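Long-range contacts in putative tryptophan halogenase (Xanthomonas campestris pv. campestris, PDB 6Y1W), which probably halogenates an aromatic substrate with the help of reduced FAD, as flavin-dependent halogenases do: residues I385-D390 with E438-N443; I105-H110 with W445-L450; E60-S65 with T349-I354; F342-E347 with L394-T399. All blocks are in the same frame, centred on the assembly; numbering follows the deposited sequence. Where two conformers were deposited one is given.

Contact 1 (I385-D390 with E438-N443). With BUD ((2S,3S)-butane-2,3-diol), chain H.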
# COMPACT_ATOMS: atom_id res chain seq x y z
N ILE A 385 -1.92 10.97 -8.30
CA ILE A 385 -2.44 12.34 -8.40
C ILE A 385 -3.96 12.33 -8.31
O ILE A 385 -4.56 13.27 -7.77
CB ILE A 385 -1.93 13.04 -9.68
CG1 ILE A 385 -2.27 14.53 -9.64
CG2 ILE A 385 -2.53 12.44 -10.98
CD1 ILE A 385 -1.74 15.15 -8.51
N ALA A 386 -4.61 11.30 -8.84
CA ALA A 386 -6.06 11.26 -8.78
C ALA A 386 -6.52 11.16 -7.34
O ALA A 386 -7.55 11.74 -6.97
CB ALA A 386 -6.59 10.08 -9.60
N HIS A 387 -5.77 10.43 -6.52
CA HIS A 387 -6.09 10.35 -5.10
C HIS A 387 -5.97 11.71 -4.41
O HIS A 387 -6.80 12.09 -3.58
CB HIS A 387 -5.18 9.35 -4.41
CG HIS A 387 -5.10 9.59 -2.96
ND1 HIS A 387 -6.12 9.24 -2.11
CD2 HIS A 387 -4.18 10.25 -2.20
CE1 HIS A 387 -5.82 9.63 -0.88
NE2 HIS A 387 -4.65 10.24 -0.91
N ILE A 388 -4.90 12.45 -4.71
CA ILE A 388 -4.76 13.78 -4.12
C ILE A 388 -5.86 14.71 -4.64
O ILE A 388 -6.46 15.47 -3.85
CB ILE A 388 -3.35 14.33 -4.38
CG1 ILE A 388 -2.33 13.45 -3.64
CG2 ILE A 388 -3.18 15.70 -3.88
CD1 ILE A 388 -0.83 13.72 -4.16
N ARG A 389 -6.15 14.64 -5.95
CA ARG A 389 -7.25 15.42 -6.54
C ARG A 389 -8.53 15.21 -5.75
O ARG A 389 -9.22 16.19 -5.41
CB ARG A 389 -7.44 15.01 -8.01
CG ARG A 389 -8.64 15.74 -8.67
CD ARG A 389 -9.18 14.94 -9.83
NE ARG A 389 -9.74 13.69 -9.35
CZ ARG A 389 -9.94 12.63 -10.14
NH1 ARG A 389 -9.62 12.73 -11.44
NH2 ARG A 389 -10.48 11.49 -9.63
N ASP A 390 -8.86 13.94 -5.44
CA ASP A 390 -10.12 13.65 -4.75
C ASP A 390 -10.14 14.32 -3.39
O ASP A 390 -11.20 14.78 -2.93
CB ASP A 390 -10.34 12.15 -4.60
CG ASP A 390 -10.78 11.48 -5.91
OD1 ASP A 390 -10.97 12.19 -6.93
OD2 ASP A 390 -10.87 10.22 -5.89
N GLU A 438 -1.30 5.94 -1.70
CA GLU A 438 -2.06 7.17 -1.57
C GLU A 438 -1.39 8.04 -0.51
O GLU A 438 -0.92 7.54 0.51
CB GLU A 438 -3.50 6.88 -1.17
CG GLU A 438 -4.31 6.33 -2.30
CD GLU A 438 -5.59 5.69 -1.82
OE1 GLU A 438 -5.77 5.52 -0.58
OE2 GLU A 438 -6.44 5.35 -2.68
N LEU A 439 -1.36 9.35 -0.79
CA LEU A 439 -0.74 10.27 0.15
C LEU A 439 -1.51 10.34 1.47
O LEU A 439 -0.91 10.31 2.54
CB LEU A 439 -0.63 11.66 -0.48
CG LEU A 439 -0.25 12.77 0.49
CD1 LEU A 439 1.15 12.55 1.11
CD2 LEU A 439 -0.29 14.11 -0.24
N PHE A 440 -2.83 10.52 1.41
CA PHE A 440 -3.55 10.91 2.61
C PHE A 440 -3.87 9.67 3.46
O PHE A 440 -4.49 8.71 2.98
CB PHE A 440 -4.79 11.71 2.23
CG PHE A 440 -4.43 13.08 1.68
CD1 PHE A 440 -3.93 14.05 2.53
CD2 PHE A 440 -4.53 13.36 0.31
CE1 PHE A 440 -3.56 15.27 2.04
CE2 PHE A 440 -4.16 14.59 -0.19
CZ PHE A 440 -3.68 15.56 0.67
N ALA A 441 -3.42 9.70 4.70
CA ALA A 441 -3.60 8.62 5.64
C ALA A 441 -5.05 8.59 6.15
O ALA A 441 -5.84 9.51 5.95
CB ALA A 441 -2.65 8.79 6.82
N GLU A 442 -5.40 7.47 6.79
CA GLU A 442 -6.72 7.38 7.42
C GLU A 442 -7.00 8.57 8.33
O GLU A 442 -8.10 9.12 8.31
CB GLU A 442 -6.85 6.05 8.17
CG GLU A 442 -6.96 4.88 7.21
CD GLU A 442 -7.08 3.53 7.91
OE1 GLU A 442 -7.12 3.50 9.15
OE2 GLU A 442 -7.12 2.50 7.21
N ASN A 443 -6.00 9.01 9.13
CA ASN A 443 -6.20 10.14 10.03
C ASN A 443 -6.68 11.38 9.27
O ASN A 443 -7.48 12.19 9.80
CB ASN A 443 -4.90 10.48 10.77
CG ASN A 443 -5.07 11.65 11.76
OD1 ASN A 443 -5.73 11.50 12.75
ND2 ASN A 443 -4.46 12.78 11.46
C1 BUD H . 0.53 14.78 4.50
O1 BUD H . -1.75 15.16 5.04
C2 BUD H . -0.87 14.17 4.56
O2 BUD H . -2.12 12.29 5.53
C3 BUD H . -0.87 12.96 5.50
C4 BUD H . 0.22 11.98 5.04
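His387 and Ile388, neighbours on helix 371-397, meet the loop that leads into helix 442-451. The His387 ring lies over the Glu438 side chain. Glu438 CB sits 3.4 Å from the His387 ring centroid, almost exactly on the ring normal, a CH-pi contact. The chain of Glu438 runs on across the same face, and its carboxylate plane is only 14° from that of the ring. The carboxylate is also held by a salt bridge to Arg422. At the ring edge, Phe440 N donates to His387 NE2 at 3.0 Å with a nearly straight bond (167°). The donor is tilted somewhat from the ring plane. Because NE2 is the acceptor here, it probably carries no proton. The His387 and Phe440 rings meet obliquely.

One residue on, Ile388 divides its branches between two partners. Its CD1 lies 4.0 Å from Leu439 CD2. Its CG2, anti to the backbone N, reaches the edge of the Phe440 ring, 4.0 Å from Phe440 CE2. Phe440 also stacks on Phe391.

The loop gripped in this way faces the bound butanediol. At the N-cap of helix 442-451, Ala441 N donates its hydrogen to BUD O2 at 3.0 Å. The contact thus shapes one wall of the diol pocket, close to Glu347, predicted to bind tryptophan in this halogenase.

Contact 2 (I105-H110 with W445-L450). With BUD ((2S,3S)-butane-2,3-diol), chain H.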
# COMPACT_ATOMS: atom_id res chain seq x y z
N ILE A 105 -8.87 21.73 12.66
CA ILE A 105 -7.46 21.55 12.25
C ILE A 105 -7.29 20.18 11.62
O ILE A 105 -7.76 19.16 12.17
CB ILE A 105 -6.50 21.72 13.45
CG1 ILE A 105 -6.56 23.16 13.97
CG2 ILE A 105 -5.04 21.36 13.07
CD1 ILE A 105 -5.93 23.28 15.38
N HIS A 106 -6.57 20.15 10.49
CA HIS A 106 -6.11 18.93 9.85
C HIS A 106 -4.63 18.83 10.18
O HIS A 106 -3.81 19.54 9.58
CB HIS A 106 -6.32 18.99 8.35
CG HIS A 106 -5.78 17.80 7.62
ND1 HIS A 106 -5.60 17.80 6.25
CD2 HIS A 106 -5.34 16.61 8.07
CE1 HIS A 106 -5.08 16.63 5.89
NE2 HIS A 106 -4.91 15.90 6.97
N SER A 107 -4.28 17.93 11.09
CA SER A 107 -2.90 17.85 11.56
C SER A 107 -2.24 16.61 10.98
O SER A 107 -2.89 15.71 10.45
CB SER A 107 -2.83 17.80 13.09
OG SER A 107 -3.27 16.54 13.59
N PHE A 108 -0.91 16.56 11.12
CA PHE A 108 -0.19 15.32 10.93
C PHE A 108 -0.44 14.41 12.13
O PHE A 108 -1.20 14.73 13.05
CB PHE A 108 1.30 15.59 10.74
CG PHE A 108 1.59 16.57 9.62
CD1 PHE A 108 0.95 16.45 8.39
CD2 PHE A 108 2.50 17.61 9.81
CE1 PHE A 108 1.22 17.36 7.36
CE2 PHE A 108 2.75 18.53 8.80
CZ PHE A 108 2.14 18.40 7.58
N GLY A 109 0.18 13.24 12.12
CA GLY A 109 0.03 12.34 13.26
C GLY A 109 -1.22 11.47 13.19
O GLY A 109 -1.76 11.21 12.13
N HIS A 110 -1.65 10.99 14.36
CA HIS A 110 -2.78 10.07 14.43
C HIS A 110 -3.59 10.47 15.65
O HIS A 110 -3.03 10.89 16.66
CB HIS A 110 -2.34 8.60 14.56
CG HIS A 110 -3.44 7.61 14.31
ND1 HIS A 110 -3.90 7.31 13.04
CD2 HIS A 110 -4.20 6.88 15.17
CE1 HIS A 110 -4.88 6.43 13.13
NE2 HIS A 110 -5.08 6.15 14.41
N TRP A 445 -8.32 11.58 6.22
CA TRP A 445 -9.72 11.40 5.81
C TRP A 445 -10.67 11.64 6.98
O TRP A 445 -11.71 12.30 6.84
CB TRP A 445 -9.93 9.98 5.25
CG TRP A 445 -9.39 9.77 3.88
CD1 TRP A 445 -8.24 9.08 3.56
CD2 TRP A 445 -9.96 10.20 2.64
NE1 TRP A 445 -8.07 9.07 2.20
CE2 TRP A 445 -9.09 9.77 1.61
CE3 TRP A 445 -11.11 10.93 2.30
CZ2 TRP A 445 -9.34 10.02 0.25
CZ3 TRP A 445 -11.36 11.19 0.95
CH2 TRP A 445 -10.48 10.73 -0.06
N ILE A 446 -10.33 11.09 8.16
CA ILE A 446 -11.20 11.23 9.33
C ILE A 446 -11.25 12.67 9.79
O ILE A 446 -12.33 13.24 9.97
CB ILE A 446 -10.73 10.32 10.48
CG1 ILE A 446 -10.72 8.85 10.07
CG2 ILE A 446 -11.58 10.56 11.75
CD1 ILE A 446 -9.92 7.99 11.05
N GLN A 447 -10.09 13.31 9.98
CA GLN A 447 -10.11 14.68 10.49
C GLN A 447 -10.85 15.62 9.54
O GLN A 447 -11.62 16.49 9.97
CB GLN A 447 -8.69 15.20 10.74
CG GLN A 447 -7.98 14.57 11.94
CD GLN A 447 -6.68 15.33 12.23
OE1 GLN A 447 -6.26 16.13 11.44
NE2 GLN A 447 -6.06 15.06 13.37
N VAL A 448 -10.62 15.48 8.23
CA VAL A 448 -11.26 16.41 7.31
C VAL A 448 -12.75 16.11 7.16
O VAL A 448 -13.57 17.03 7.12
CB VAL A 448 -10.53 16.38 5.96
CG1 VAL A 448 -11.27 17.17 4.93
CG2 VAL A 448 -9.12 16.99 6.20
N MET A 449 -13.14 14.83 7.06
CA MET A 449 -14.58 14.57 6.92
C MET A 449 -15.34 14.92 8.20
O MET A 449 -16.40 15.56 8.13
CB MET A 449 -14.85 13.14 6.48
CG MET A 449 -14.44 12.98 5.03
SD MET A 449 -15.05 11.44 4.28
CE MET A 449 -13.94 10.26 5.02
N LEU A 450 -14.81 14.58 9.38
CA LEU A 450 -15.50 15.00 10.60
C LEU A 450 -15.49 16.52 10.71
O LEU A 450 -16.51 17.14 11.08
CB LEU A 450 -14.81 14.41 11.83
CG LEU A 450 -15.13 13.00 12.26
CD1 LEU A 450 -14.24 12.66 13.48
CD2 LEU A 450 -16.62 12.90 12.62
C1 BUD H . 0.53 14.78 4.50
O1 BUD H . -1.75 15.16 5.04
C2 BUD H . -0.87 14.17 4.56
O2 BUD H . -2.12 12.29 5.53
C3 BUD H . -0.87 12.96 5.50
C4 BUD H . 0.22 11.98 5.04
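Gln447 on helix 442-451 reaches the backbone of strand 102-107 with its amide. The short helix and strand segments run antiparallel (175°), and their axes come within 8.0 Å. Gln447 CG is anti to the carbonyl carbon (chi1 -71°), and the chain beyond it is extended, which carries the amide to the strand. Gln447 OE1 accepts from Ser107 N at 2.7 Å, in the carbonyl plane and on a lone pair. The same oxygen of Gln447 lies at the edge of the His106 ring, 3.5 Å from His106 CD2. The amide and ring planes are 81° apart. From the other end of the amide, Gln447 NE2 donates to Ser107 OG at 3.2 Å, nearly in the amide plane. Both polar ends of Gln447 are therefore used on one residue, and this fixes the amide flip. NE2 also bonds Thr111 OG1. Ser107 OG donates its O-H to Phe108 O at 2.8 Å, so it both accepts and donates.

Strand 102-107 is an outermost strand of the seven-stranded mixed sheet of this halogenase, and the helix packs beside it.

Val448, the next residue, uses a single methyl. Its CG2 lies over one face of the His106 ring, 3.9 Å from the centroid, in a CH-pi contact offset toward the rim. The two ring nitrogens of His106 have partners beyond the two segments. NE2 bonds Ser444 OG, and ND1 bonds OE2 of Glu347, a residue predicted to bind tryptophan. The ring also borders the butanediol, with His106 CE1 3.7 Å from BUD O1.

Contact 3 (E60-S65 with T349-I354). With BUD ((2S,3S)-butane-2,3-diol), chain H.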
# COMPACT_ATOMS: atom_id res chain seq x y z
N GLU A 60 6.27 28.92 1.14
CA GLU A 60 5.55 27.73 0.75
C GLU A 60 5.50 26.74 1.91
O GLU A 60 6.49 26.57 2.62
CB GLU A 60 6.25 27.11 -0.48
CG GLU A 60 5.56 25.93 -1.06
CD GLU A 60 5.96 25.64 -2.52
OE1 GLU A 60 6.69 26.41 -3.18
OE2 GLU A 60 5.48 24.61 -3.01
N ALA A 61 4.36 26.07 2.09
CA ALA A 61 4.26 24.99 3.07
C ALA A 61 4.51 23.61 2.42
O ALA A 61 4.41 23.44 1.20
CB ALA A 61 2.88 25.02 3.75
N THR A 62 4.91 22.65 3.25
CA THR A 62 5.35 21.33 2.77
C THR A 62 4.69 20.27 3.65
O THR A 62 3.90 20.56 4.57
CB THR A 62 6.89 21.17 2.83
OG1 THR A 62 7.36 21.42 4.15
CG2 THR A 62 7.62 22.14 1.89
N ILE A 63 4.96 19.01 3.32
CA ILE A 63 4.43 17.89 4.10
C ILE A 63 5.55 16.91 4.45
O ILE A 63 6.69 17.07 3.97
CB ILE A 63 3.26 17.22 3.34
CG1 ILE A 63 3.63 16.85 1.92
CG2 ILE A 63 2.03 18.18 3.31
CD1 ILE A 63 2.46 16.09 1.22
N PRO A 64 5.29 15.92 5.31
CA PRO A 64 6.42 15.19 5.92
C PRO A 64 7.27 14.40 4.95
O PRO A 64 8.38 14.01 5.32
CB PRO A 64 5.73 14.28 6.94
CG PRO A 64 4.52 15.11 7.39
CD PRO A 64 4.05 15.73 6.10
N SER A 65 6.77 14.09 3.76
CA SER A 65 7.64 13.41 2.80
C SER A 65 8.93 14.18 2.53
O SER A 65 9.94 13.56 2.15
CB SER A 65 6.86 13.15 1.51
OG SER A 65 6.42 14.39 0.95
N THR A 349 0.73 20.30 -1.33
CA THR A 349 1.20 19.14 -2.08
C THR A 349 2.17 19.48 -3.23
O THR A 349 2.68 18.55 -3.85
CB THR A 349 0.03 18.33 -2.65
OG1 THR A 349 -0.92 19.19 -3.31
CG2 THR A 349 -0.68 17.52 -1.56
N ASN A 350 2.48 20.75 -3.51
CA ASN A 350 3.27 21.08 -4.71
C ASN A 350 4.67 20.46 -4.67
O ASN A 350 5.09 19.73 -5.59
CB ASN A 350 3.39 22.61 -4.85
CG ASN A 350 4.40 23.03 -5.93
OD1 ASN A 350 4.20 22.66 -7.08
ND2 ASN A 350 5.47 23.78 -5.57
N ILE A 351 5.43 20.75 -3.61
CA ILE A 351 6.78 20.20 -3.52
C ILE A 351 6.77 18.68 -3.40
O ILE A 351 7.64 18.01 -3.97
CB ILE A 351 7.53 20.91 -2.38
CG1 ILE A 351 8.02 22.26 -2.91
CG2 ILE A 351 8.74 20.06 -1.87
CD1 ILE A 351 8.61 23.16 -1.83
N HIS A 352 5.77 18.12 -2.74
CA HIS A 352 5.63 16.67 -2.63
C HIS A 352 5.49 16.03 -4.01
O HIS A 352 6.08 14.98 -4.28
CB HIS A 352 4.41 16.36 -1.76
CG HIS A 352 3.99 14.93 -1.84
ND1 HIS A 352 4.56 13.95 -1.05
CD2 HIS A 352 3.05 14.32 -2.59
CE1 HIS A 352 3.98 12.79 -1.32
NE2 HIS A 352 3.05 12.99 -2.24
N LEU A 353 4.69 16.65 -4.88
CA LEU A 353 4.50 16.05 -6.19
C LEU A 353 5.76 16.12 -7.03
O LEU A 353 6.00 15.22 -7.82
CB LEU A 353 3.33 16.72 -6.92
CG LEU A 353 1.99 16.23 -6.35
CD1 LEU A 353 0.88 17.19 -6.77
CD2 LEU A 353 1.65 14.79 -6.74
N ILE A 354 6.57 17.17 -6.86
CA ILE A 354 7.90 17.19 -7.49
C ILE A 354 8.74 16.04 -6.96
O ILE A 354 9.35 15.28 -7.73
CB ILE A 354 8.59 18.54 -7.24
CG1 ILE A 354 7.84 19.66 -7.97
CG2 ILE A 354 10.03 18.47 -7.79
CD1 ILE A 354 8.28 21.09 -7.52
C1 BUD H . 0.53 14.78 4.50
O1 BUD H . -1.75 15.16 5.04
C2 BUD H . -0.87 14.17 4.56
O2 BUD H . -2.12 12.29 5.53
C3 BUD H . -0.87 12.96 5.50
C4 BUD H . 0.22 11.98 5.04
O HOH W 1 4.61 22.62 -1.34
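The start of helix 350-363, which holds the predicted FAD-binding residue Ile351, packs here against the end of strand 59-61 and the turn into helix 65-73. Glu60 reaches Asn350 with an extended chain, its CG anti to the backbone N (chi1 -175°). Asn350 ND2 donates to Glu60 OE2 at 2.7 Å, nearly straight (169°). Glu60 OE2 accepts with its syn lone pair, and the carboxylate and amide are nearly coplanar. A water donates to the same Glu60 OE2 and to Ala61 O, both at 2.7 Å, and accepts from Ile351 N. It thus ties the strand to the helix's first turn.

Ile351 lays its CG1 and CD1 along the Glu60 carboxylate, and CD1 also meets Thr62 CG2 at 4.0 Å. Ile351 touches Thr26 of helix 25-39, another predicted FAD-binding residue, so this packing probably adjoins the Rossmann-type nucleotide-binding part. Lys89, the predicted catalytic lysine, bonds Thr62 O.

Further along, Ile63 CD1 lies 3.6 Å from His352 CB, oblique to the imidazole ring. Ser65 OG and His352 ND1 share a hydrogen bond of 2.8 Å at the ring edge. Ile63 also borders the bound diol, with Ile63 CB 3.8 Å from BUD C1.

Contact 4 (F342-E347 with L394-T399)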
# COMPACT_ATOMS: atom_id res chain seq x y z
N PHE A 342 -1.18 20.41 -11.94
CA PHE A 342 -1.34 21.41 -10.89
C PHE A 342 -2.57 21.11 -10.04
O PHE A 342 -3.65 20.83 -10.57
CB PHE A 342 -1.50 22.81 -11.47
CG PHE A 342 -1.78 23.84 -10.41
CD1 PHE A 342 -0.75 24.38 -9.70
CD2 PHE A 342 -3.08 24.21 -10.11
CE1 PHE A 342 -1.01 25.33 -8.72
CE2 PHE A 342 -3.34 25.13 -9.13
CZ PHE A 342 -2.27 25.69 -8.45
N LEU A 343 -2.40 21.20 -8.72
CA LEU A 343 -3.50 21.34 -7.78
C LEU A 343 -3.20 22.51 -6.87
O LEU A 343 -2.05 22.74 -6.50
CB LEU A 343 -3.70 20.08 -6.95
CG LEU A 343 -4.27 18.91 -7.75
CD1 LEU A 343 -4.17 17.63 -6.97
CD2 LEU A 343 -5.77 19.22 -8.01
N GLU A 344 -4.25 23.25 -6.48
CA GLU A 344 -4.06 24.39 -5.58
C GLU A 344 -3.44 23.97 -4.24
O GLU A 344 -3.53 22.80 -3.83
CB GLU A 344 -5.41 25.06 -5.34
CG GLU A 344 -6.32 24.23 -4.45
CD GLU A 344 -7.77 24.68 -4.58
OE1 GLU A 344 -8.17 25.65 -3.88
OE2 GLU A 344 -8.47 24.10 -5.43
N PRO A 345 -2.77 24.92 -3.52
CA PRO A 345 -1.96 24.53 -2.34
C PRO A 345 -2.75 24.33 -1.07
O PRO A 345 -2.22 24.55 0.04
CB PRO A 345 -0.97 25.69 -2.19
CG PRO A 345 -1.74 26.88 -2.69
CD PRO A 345 -2.52 26.32 -3.91
N ILE A 346 -3.99 23.86 -1.20
CA ILE A 346 -4.87 23.73 -0.04
C ILE A 346 -4.37 22.67 0.93
O ILE A 346 -4.63 22.76 2.14
CB ILE A 346 -6.30 23.44 -0.52
CG1 ILE A 346 -7.29 23.45 0.63
CG2 ILE A 346 -6.38 22.05 -1.20
CD1 ILE A 346 -8.74 23.30 0.13
N GLU A 347 -3.65 21.65 0.45
CA GLU A 347 -3.05 20.64 1.31
C GLU A 347 -1.53 20.56 1.11
O GLU A 347 -0.92 19.53 1.39
CB GLU A 347 -3.68 19.25 1.07
CG GLU A 347 -5.08 19.10 1.70
CD GLU A 347 -5.05 18.93 3.22
OE1 GLU A 347 -3.96 18.70 3.80
OE2 GLU A 347 -6.16 19.05 3.86
N LEU A 394 -12.73 17.05 -1.95
CA LEU A 394 -13.43 16.86 -0.69
C LEU A 394 -13.56 18.17 0.10
O LEU A 394 -14.61 18.45 0.68
CB LEU A 394 -12.68 15.82 0.13
CG LEU A 394 -13.10 15.68 1.57
CD1 LEU A 394 -14.56 15.20 1.72
CD2 LEU A 394 -12.16 14.72 2.27
N HIS A 395 -12.50 18.99 0.10
CA HIS A 395 -12.56 20.23 0.88
C HIS A 395 -13.67 21.17 0.41
O HIS A 395 -14.26 21.88 1.23
CB HIS A 395 -11.20 20.94 0.81
CG HIS A 395 -10.23 20.48 1.85
ND1 HIS A 395 -10.49 20.62 3.21
CD2 HIS A 395 -9.01 19.89 1.75
CE1 HIS A 395 -9.46 20.14 3.89
NE2 HIS A 395 -8.54 19.70 3.04
N TYR A 396 -13.94 21.20 -0.89
CA TYR A 396 -14.97 22.09 -1.44
C TYR A 396 -16.35 21.46 -1.37
O TYR A 396 -17.34 22.19 -1.20
CB TYR A 396 -14.65 22.44 -2.90
CG TYR A 396 -13.52 23.44 -3.00
CD1 TYR A 396 -13.76 24.79 -2.77
CD2 TYR A 396 -12.22 23.05 -3.35
CE1 TYR A 396 -12.75 25.74 -2.88
CE2 TYR A 396 -11.20 24.01 -3.44
CZ TYR A 396 -11.49 25.34 -3.22
OH TYR A 396 -10.53 26.32 -3.32
N HIS A 397 -16.44 20.13 -1.52
CA HIS A 397 -17.75 19.47 -1.64
C HIS A 397 -18.38 19.20 -0.29
O HIS A 397 -19.62 19.25 -0.17
CB HIS A 397 -17.61 18.15 -2.41
CG HIS A 397 -18.92 17.54 -2.82
ND1 HIS A 397 -19.82 18.20 -3.64
CD2 HIS A 397 -19.46 16.31 -2.58
CE1 HIS A 397 -20.85 17.41 -3.88
NE2 HIS A 397 -20.67 16.26 -3.25
N ALA A 398 -17.58 18.87 0.72
CA ALA A 398 -18.10 18.59 2.07
C ALA A 398 -18.25 19.92 2.80
O ALA A 398 -17.32 20.42 3.43
CB ALA A 398 -17.18 17.63 2.80
N THR A 399 -19.43 20.54 2.71
CA THR A 399 -19.61 21.83 3.36
C THR A 399 -21.08 22.02 3.67
O THR A 399 -21.94 21.52 2.92
CB THR A 399 -19.11 23.03 2.51
OG1 THR A 399 -19.32 24.23 3.26
CG2 THR A 399 -19.85 23.13 1.15
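Phe342 ends strand 341-342, and the residues up to Glu347 run irregularly toward helix 350-363. They face the C-terminal end of helix 371-397. The backbones stay well apart: the nearest CA atoms, those of Ile346 and His395, are 8.5 Å from each other. Long side chains bridge the gap. Ala398 is the first residue to leave helical geometry. The irregular run carries Glu347, which is predicted to bind tryptophan, so this contact belongs to the probable substrate site of the halogenase.

Glu344 and Tyr396 come from opposite directions. Tyr396 OH donates to Glu344 OE1 at 2.5 Å, on the syn side and 17° out of the carboxylate plane. The carboxylate lies at the ring edge, with its plane turned 45° from the ring. Glu344 OE1 has a second donor in Trp273 NE1, so an O-H and an N-H both grip this oxygen of the buried Glu344.

Ile346 wedges between the two aromatic residues. Its CD1 lies 3.5 Å from His395 CB and 4.4 Å from Tyr396 CE2.

The His395 ring is held at both nitrogens. ND1 bonds Gln452 OE1, and a face stacks on Phe94. Glu347 CG is anti to the carbonyl carbon, and the chain then bends at chi2 (-75°), which turns its carboxylate toward the ring. The carboxylate and the imidazole are nearly coplanar. His395 NE2 donates to Glu347 OE2 at 2.6 Å, and the oxygen accepts with its anti lone pair.

Overall arrangement
All four contacts belong to the tryptophan halogenase fold of one chain, with centres 11 to 17 Å apart. Contacts 1 and 4 share helix 371-397, and contacts 1 and 2 share helix 442-451. Helix 350-363 of contact 3 comes just before helix 371-397 in the chain. Contacts 1 and 4 are both nested in the loop closed by contact 2, while contact 3 crosses contacts 2 and 4 and closes before contact 1 opens. Contacts 1, 2 and 3 all touch one butanediol, and Glu347 of contact 4 lies next to it. Residues distant in sequence thus build one pocket, probably the substrate site, beside the predicted FAD-binding region.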